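Local coordinates for tyrosinase (Aspergillus oryzae, PDB 3W6W), which probably oxidises phenols to quinones at a pair of copper ions, in this structure as the copper-bound proenzyme that keeps its C-terminal domain, at residues Gly512-Phe517 with Ser539-Pro544. Residues are numbered along the deposited sequence; the frame is centred on the assembly and turned at random.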
loop_
_atom_site.group_PDB
_atom_site.type_symbol
_atom_site.label_atom_id
_atom_site.label_comp_id
_atom_site.label_asym_id
_atom_site.label_seq_id
_atom_site.Cartn_x
_atom_site.Cartn_y
_atom_site.Cartn_z
ATOM N N GLY A 512 -0.286 -21.685 10.942
ATOM C CA GLY A 512 -0.382 -20.476 11.748
ATOM C C GLY A 512 0.969 -19.957 12.192
ATOM O O GLY A 512 2.001 -20.613 11.992
ATOM N N SER A 513 0.958 -18.785 12.819
ATOM C CA SER A 513 2.191 -18.116 13.231
ATOM C C SER A 513 2.131 -17.577 14.655
ATOM O O SER A 513 1.055 -17.279 15.190
ATOM C CB SER A 513 2.493 -16.949 12.282
ATOM O OG SER A 513 1.595 -15.863 12.492
ATOM N N VAL A 514 3.318 -17.445 15.242
ATOM C CA VAL A 514 3.529 -16.819 16.538
ATOM C C VAL A 514 4.619 -15.780 16.326
ATOM O O VAL A 514 5.701 -16.103 15.839
ATOM C CB VAL A 514 4.008 -17.875 17.561
ATOM C CG1 VAL A 514 4.570 -17.215 18.807
ATOM C CG2 VAL A 514 2.871 -18.836 17.899
ATOM N N PHE A 515 4.337 -14.527 16.667
ATOM C CA PHE A 515 5.319 -13.471 16.496
ATOM C C PHE A 515 6.034 -13.111 17.784
ATOM O O PHE A 515 5.413 -12.848 18.809
ATOM C CB PHE A 515 4.678 -12.194 15.925
ATOM C CG PHE A 515 5.673 -11.120 15.601
ATOM C CD1 PHE A 515 6.616 -11.309 14.604
ATOM C CD2 PHE A 515 5.647 -9.907 16.276
ATOM C CE1 PHE A 515 7.543 -10.321 14.295
ATOM C CE2 PHE A 515 6.551 -8.899 15.959
ATOM C CZ PHE A 515 7.509 -9.102 14.968
ATOM N N ASN A 516 7.358 -13.092 17.720
ATOM C CA ASN A 516 8.141 -12.602 18.835
ATOM C C ASN A 516 8.289 -11.090 18.745
ATOM O O ASN A 516 9.156 -10.577 18.032
ATOM C CB ASN A 516 9.515 -13.258 18.858
ATOM C CG ASN A 516 10.362 -12.741 19.980
ATOM O OD1 ASN A 516 9.855 -12.474 21.066
ATOM N ND2 ASN A 516 11.648 -12.556 19.723
ATOM N N PHE A 517 7.419 -10.387 19.463
ATOM C CA PHE A 517 7.441 -8.924 19.559
ATOM C C PHE A 517 8.537 -8.614 20.561
ATOM O O PHE A 517 8.336 -8.586 21.770
ATOM C CB PHE A 517 6.046 -8.453 20.013
ATOM C CG PHE A 517 5.841 -6.946 20.029
ATOM C CD1 PHE A 517 5.992 -6.178 18.881
ATOM C CD2 PHE A 517 5.455 -6.307 21.203
ATOM C CE1 PHE A 517 5.762 -4.806 18.901
ATOM C CE2 PHE A 517 5.224 -4.933 21.229
ATOM C CZ PHE A 517 5.382 -4.186 20.065
ATOM N N SER A 539 8.695 -18.030 26.851
ATOM C CA SER A 539 7.424 -17.421 26.458
ATOM C C SER A 539 6.533 -18.481 25.827
ATOM O O SER A 539 7.025 -19.423 25.204
ATOM C CB SER A 539 7.660 -16.292 25.456
ATOM O OG SER A 539 8.371 -15.217 26.043
ATOM N N VAL A 540 5.222 -18.344 25.993
ATOM C CA VAL A 540 4.310 -19.316 25.397
ATOM C C VAL A 540 3.198 -18.668 24.585
ATOM O O VAL A 540 2.799 -17.513 24.817
ATOM C CB VAL A 540 3.668 -20.248 26.441
ATOM C CG1 VAL A 540 4.708 -21.172 27.061
ATOM C CG2 VAL A 540 2.935 -19.447 27.512
ATOM N N SER A 541 2.723 -19.428 23.605
ATOM C CA SER A 541 1.530 -19.092 22.850
ATOM C C SER A 541 0.827 -20.388 22.459
ATOM O O SER A 541 1.318 -21.489 22.706
ATOM C CB SER A 541 1.887 -18.270 21.607
ATOM O OG SER A 541 0.718 -17.794 20.946
ATOM N N GLN A 542 -0.335 -20.239 21.843
ATOM C CA GLN A 542 -1.162 -21.367 21.447
ATOM C C GLN A 542 -1.859 -21.024 20.143
ATOM O O GLN A 542 -2.285 -19.888 19.955
ATOM C CB GLN A 542 -2.211 -21.639 22.518
ATOM C CG GLN A 542 -2.993 -22.932 22.331
ATOM C CD GLN A 542 -4.339 -22.880 23.022
ATOM O OE1 GLN A 542 -5.346 -22.504 22.420
ATOM N NE2 GLN A 542 -4.366 -23.252 24.293
ATOM N N LEU A 543 -1.973 -22.003 19.250
ATOM C CA LEU A 543 -2.719 -21.834 18.007
ATOM C C LEU A 543 -3.849 -22.841 17.888
ATOM O O LEU A 543 -3.693 -23.997 18.294
ATOM C CB LEU A 543 -1.801 -22.002 16.797
ATOM C CG LEU A 543 -0.739 -20.931 16.585
ATOM C CD1 LEU A 543 0.235 -21.329 15.469
ATOM C CD2 LEU A 543 -1.398 -19.600 16.284
ATOM N N PRO A 544 -4.975 -22.420 17.302
ATOM C CA PRO A 544 -6.001 -23.401 16.940
ATOM C C PRO A 544 -5.422 -24.291 15.851
ATOM O O PRO A 544 -4.612 -23.812 15.065
ATOM C CB PRO A 544 -7.127 -22.539 16.360
ATOM C CG PRO A 544 -6.861 -21.120 16.864
ATOM C CD PRO A 544 -5.361 -21.039 16.952
#
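Leu543 CD1 lies over one face of the Gly512-Ser513 peptide group, 3.6 Å from Gly512 C and almost straight above it. Gly512 has no side chain, so this face is open to the methyl. The two strands belong to the mixed beta sheet of the C-terminal domain. Strand 510-516 is one edge of the sheet, and 538-544 lies next to the short edge strand 305-306 at the other end. The sheet curls so that the two face each other, consistent with a barrel-like closure. They run antiparallel at 160°, but their axes come no closer than 7.8 Å. No hydrogen bond joins them, and side chains fill the gap. Gly512 and Val514 pair instead with Ile492 and Ile490 of strand 488-494. Helix 328-340 runs alongside: its Asn334 bonds to Ser513 O and Phe515 N, and Ser541 touches Ala330. The same helix supplies the copper ligands His332 and His336, and the ring of Phe517 stacks on His336. In the gap, Val514 CG1 is anti to the backbone N (chi1 166°). Both its methyls then straddle Ser541 CB, CG1 at 4.0 Å and CG2 at 3.9 Å. Val514 CG2 also meets Leu543 CD1 at 4.4 Å. The other leucine methyl, Leu543 CD2, approaches the Ser513 carbonyl from well off its plane, 3.5 Å from Ser513 O.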